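(2Z,6E)-hedycaryol synthase (Kitasatospora setae, PDB 4MC3) catalyses the magnesium-dependent 1,11-cyclization of (2E,6E)-farnesyl diphosphate, with addition of water, to (2Z,6E)-hedycaryol and diphosphate. Local coordinates at residues A[24-32]-A[69-77]. Sequence-based numbering, arbitrary orientation.
Sequences ASRAMWEWI and TIGLKWIAL
Trp31 and Lys73 dominate this helix-helix packing within the all-helical class I terpene synthase fold, where helix 21-35 packs against helix 65-84. The segment axes approach to 8.8 Å and cross at -47°.

The aromatic contact is a CH-pi interaction. CD of Lys73 sits 3.6 Å from the centroid of the Trp31 five-membered ring, almost straight above it. With CG anti to the backbone N (chi1 -180°), Trp31 swings its indole across the neighbouring helix, and the extended lysine runs over the ring face while its ammonium reaches on to a weak, long ion pair with Glu129. At the indole edge, CH2 meets CB of Leu77. Replacing Trp31 by an alanine is likely to leave the lysine methylenes without their flat support and the chain freer to turn.

Smaller, mostly apolar side chains make up the rest. Ala24 and Ala27 are short enough to let the helices close in around Thr69: Ala27 CB touches Thr69 CG2 at 3.6 Å, while Thr69 OG1 is hydrogen-bonded to Leu65 O in its own helix. Unbranched Met28 crosses Leu72 at about a right angle, its SD 3.9 Å from Leu72 CB. Next to Ala76 in sequence, Ile75 touches the bound nerolidol. The small Ala76 itself accommodates a branched neighbour, its CB lying 3.8 Å from Ile32 CD1.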
loop_
_atom_site.group_PDB
_atom_site.type_symbol
_atom_site.label_atom_id
_atom_site.label_comp_id
_atom_site.label_asym_id
_atom_site.label_seq_id
_atom_site.Cartn_x
_atom_site.Cartn_y
_atom_site.Cartn_z
ATOM N N ALA A 24 -9.864 13.158 -11.653
ATOM C CA ALA A 24 -9.719 11.701 -11.435
ATOM C C ALA A 24 -10.837 11.171 -10.533
ATOM O O ALA A 24 -11.302 10.067 -10.738
ATOM C CB ALA A 24 -8.394 11.394 -10.815
ATOM N N SER A 25 -11.230 11.937 -9.514
ATOM C CA SER A 25 -12.300 11.544 -8.593
ATOM C C SER A 25 -13.623 11.358 -9.312
ATOM O O SER A 25 -14.312 10.376 -9.074
ATOM C CB SER A 25 -12.489 12.557 -7.467
ATOM O OG SER A 25 -13.540 12.117 -6.617
ATOM N N ARG A 26 -13.943 12.251 -10.248
ATOM C CA ARG A 26 -15.172 12.060 -11.061
ATOM C C ARG A 26 -15.074 10.775 -11.899
ATOM O O ARG A 26 -16.065 10.055 -12.029
ATOM C CB ARG A 26 -15.431 13.276 -11.964
ATOM C CG ARG A 26 -16.151 14.427 -11.279
ATOM C CD ARG A 26 -16.639 15.457 -12.300
ATOM N NE ARG A 26 -15.549 15.994 -13.123
ATOM C CZ ARG A 26 -14.745 17.011 -12.770
ATOM N NH1 ARG A 26 -14.886 17.619 -11.588
ATOM N NH2 ARG A 26 -13.777 17.421 -13.600
ATOM N N ALA A 27 -13.887 10.470 -12.459
ATOM C CA ALA A 27 -13.736 9.245 -13.240
ATOM C C ALA A 27 -13.870 8.019 -12.306
ATOM O O ALA A 27 -14.433 7.010 -12.675
ATOM C CB ALA A 27 -12.426 9.216 -13.965
ATOM N N MET A 28 -13.305 8.106 -11.107
ATOM C CA MET A 28 -13.437 7.018 -10.130
ATOM C C MET A 28 -14.890 6.707 -9.818
ATOM O O MET A 28 -15.336 5.557 -9.885
ATOM C CB MET A 28 -12.721 7.383 -8.856
ATOM C CG MET A 28 -12.751 6.315 -7.782
ATOM S SD MET A 28 -12.244 6.837 -6.127
ATOM C CE MET A 28 -13.616 7.959 -5.691
ATOM N N TRP A 29 -15.641 7.745 -9.486
ATOM C CA TRP A 29 -17.053 7.594 -9.143
ATOM C C TRP A 29 -17.889 7.064 -10.285
ATOM O O TRP A 29 -18.813 6.280 -10.088
ATOM C CB TRP A 29 -17.615 8.927 -8.642
ATOM C CG TRP A 29 -17.449 9.035 -7.251
ATOM C CD1 TRP A 29 -16.567 9.816 -6.591
ATOM C CD2 TRP A 29 -18.088 8.226 -6.276
ATOM N NE1 TRP A 29 -16.643 9.576 -5.262
ATOM C CE2 TRP A 29 -17.581 8.602 -5.036
ATOM C CE3 TRP A 29 -19.091 7.219 -6.339
ATOM C CZ2 TRP A 29 -18.042 8.050 -3.841
ATOM C CZ3 TRP A 29 -19.537 6.665 -5.167
ATOM C CH2 TRP A 29 -19.013 7.079 -3.927
ATOM N N GLU A 30 -17.607 7.519 -11.479
ATOM C CA GLU A 30 -18.214 6.959 -12.667
ATOM C C GLU A 30 -17.973 5.449 -12.807
ATOM O O GLU A 30 -18.878 4.665 -13.137
ATOM C CB GLU A 30 -17.641 7.737 -13.803
ATOM C CG GLU A 30 -17.879 7.204 -15.156
ATOM C CD GLU A 30 -18.425 8.271 -16.051
ATOM O OE1 GLU A 30 -18.060 9.495 -16.001
ATOM O OE2 GLU A 30 -19.269 7.821 -16.788
ATOM N N TRP A 31 -16.750 5.027 -12.510
ATOM C CA TRP A 31 -16.413 3.594 -12.599
ATOM C C TRP A 31 -17.142 2.821 -11.482
ATOM O O TRP A 31 -17.657 1.687 -11.683
ATOM C CB TRP A 31 -14.897 3.430 -12.543
ATOM C CG TRP A 31 -14.427 2.021 -12.635
ATOM C CD1 TRP A 31 -14.211 1.312 -13.773
ATOM C CD2 TRP A 31 -14.056 1.180 -11.559
ATOM N NE1 TRP A 31 -13.771 0.054 -13.480
ATOM C CE2 TRP A 31 -13.652 -0.049 -12.118
ATOM C CE3 TRP A 31 -14.004 1.333 -10.168
ATOM C CZ2 TRP A 31 -13.227 -1.102 -11.329
ATOM C CZ3 TRP A 31 -13.571 0.299 -9.410
ATOM C CH2 TRP A 31 -13.202 -0.894 -9.973
ATOM N N ILE A 32 -17.161 3.400 -10.300
ATOM C CA ILE A 32 -17.870 2.830 -9.165
ATOM C C ILE A 32 -19.342 2.623 -9.517
ATOM O O ILE A 32 -19.915 1.548 -9.275
ATOM C CB ILE A 32 -17.765 3.710 -7.922
ATOM C CG1 ILE A 32 -16.339 3.642 -7.326
ATOM C CG2 ILE A 32 -18.808 3.335 -6.874
ATOM C CD1 ILE A 32 -16.040 4.792 -6.373
ATOM N N THR A 69 -6.209 8.003 -12.333
ATOM C CA THR A 69 -7.543 7.469 -12.438
ATOM C C THR A 69 -7.533 5.904 -12.278
ATOM O O THR A 69 -8.341 5.400 -11.496
ATOM C CB THR A 69 -8.142 7.842 -13.791
ATOM O OG1 THR A 69 -8.275 9.285 -13.870
ATOM C CG2 THR A 69 -9.468 7.201 -13.950
ATOM N N ILE A 70 -6.606 5.217 -12.923
ATOM C CA ILE A 70 -6.515 3.787 -12.742
ATOM C C ILE A 70 -6.208 3.462 -11.273
ATOM O O ILE A 70 -6.779 2.554 -10.692
ATOM C CB ILE A 70 -5.589 3.124 -13.778
ATOM C CG1 ILE A 70 -4.199 3.311 -13.515
ATOM C CG2 ILE A 70 -5.860 3.542 -15.176
ATOM C CD1 ILE A 70 -3.307 2.879 -14.647
ATOM N N GLY A 71 -5.289 4.195 -10.676
ATOM C CA GLY A 71 -4.974 3.962 -9.245
ATOM C C GLY A 71 -6.190 4.134 -8.335
ATOM O O GLY A 71 -6.436 3.352 -7.408
ATOM N N LEU A 72 -7.001 5.161 -8.598
ATOM C CA LEU A 72 -8.192 5.389 -7.766
ATOM C C LEU A 72 -9.214 4.229 -7.927
ATOM O O LEU A 72 -9.914 3.892 -6.974
ATOM C CB LEU A 72 -8.865 6.703 -8.100
ATOM C CG LEU A 72 -8.160 8.002 -7.777
ATOM C CD1 LEU A 72 -9.123 9.176 -7.886
ATOM C CD2 LEU A 72 -7.485 7.920 -6.443
ATOM N N LYS A 73 -9.314 3.638 -9.137
ATOM C CA LYS A 73 -10.170 2.470 -9.318
ATOM C C LYS A 73 -9.713 1.309 -8.406
ATOM O O LYS A 73 -10.526 0.669 -7.750
ATOM C CB LYS A 73 -10.196 2.021 -10.805
ATOM C CG LYS A 73 -10.857 3.067 -11.718
ATOM C CD LYS A 73 -10.838 2.625 -13.158
ATOM C CE LYS A 73 -11.433 3.687 -14.047
ATOM N NZ LYS A 73 -11.250 3.331 -15.505
ATOM N N TRP A 74 -8.396 1.076 -8.361
ATOM C CA TRP A 74 -7.870 0.048 -7.445
ATOM C C TRP A 74 -8.170 0.348 -5.982
ATOM O O TRP A 74 -8.516 -0.561 -5.214
ATOM C CB TRP A 74 -6.371 -0.182 -7.723
ATOM C CG TRP A 74 -6.107 -0.984 -8.912
ATOM C CD1 TRP A 74 -5.871 -0.531 -10.148
ATOM C CD2 TRP A 74 -6.125 -2.408 -9.005
ATOM N NE1 TRP A 74 -5.709 -1.580 -11.036
ATOM C CE2 TRP A 74 -5.844 -2.751 -10.336
ATOM C CE3 TRP A 74 -6.286 -3.432 -8.072
ATOM C CZ2 TRP A 74 -5.833 -4.091 -10.786
ATOM C CZ3 TRP A 74 -6.258 -4.731 -8.488
ATOM C CH2 TRP A 74 -6.036 -5.071 -9.826
ATOM N N ILE A 75 -7.990 1.598 -5.571
ATOM C CA ILE A 75 -8.295 1.956 -4.169
ATOM C C ILE A 75 -9.787 1.803 -3.852
ATOM O O ILE A 75 -10.148 1.256 -2.819
ATOM C CB ILE A 75 -7.774 3.356 -3.841
ATOM C CG1 ILE A 75 -6.225 3.384 -3.886
ATOM C CG2 ILE A 75 -8.307 3.792 -2.501
ATOM C CD1 ILE A 75 -5.642 4.778 -3.650
ATOM N N ALA A 76 -10.647 2.240 -4.760
ATOM C CA ALA A 76 -12.086 2.083 -4.531
ATOM C C ALA A 76 -12.478 0.622 -4.451
ATOM O O ALA A 76 -13.275 0.233 -3.593
ATOM C CB ALA A 76 -12.856 2.762 -5.642
ATOM N N LEU A 77 -11.945 -0.188 -5.355
ATOM C CA LEU A 77 -12.216 -1.617 -5.313
ATOM C C LEU A 77 -11.764 -2.243 -4.003
ATOM O O LEU A 77 -12.480 -3.075 -3.440
ATOM C CB LEU A 77 -11.618 -2.293 -6.510
ATOM C CG LEU A 77 -11.799 -3.792 -6.598
ATOM C CD1 LEU A 77 -13.231 -4.232 -6.789
ATOM C CD2 LEU A 77 -10.906 -4.293 -7.729
#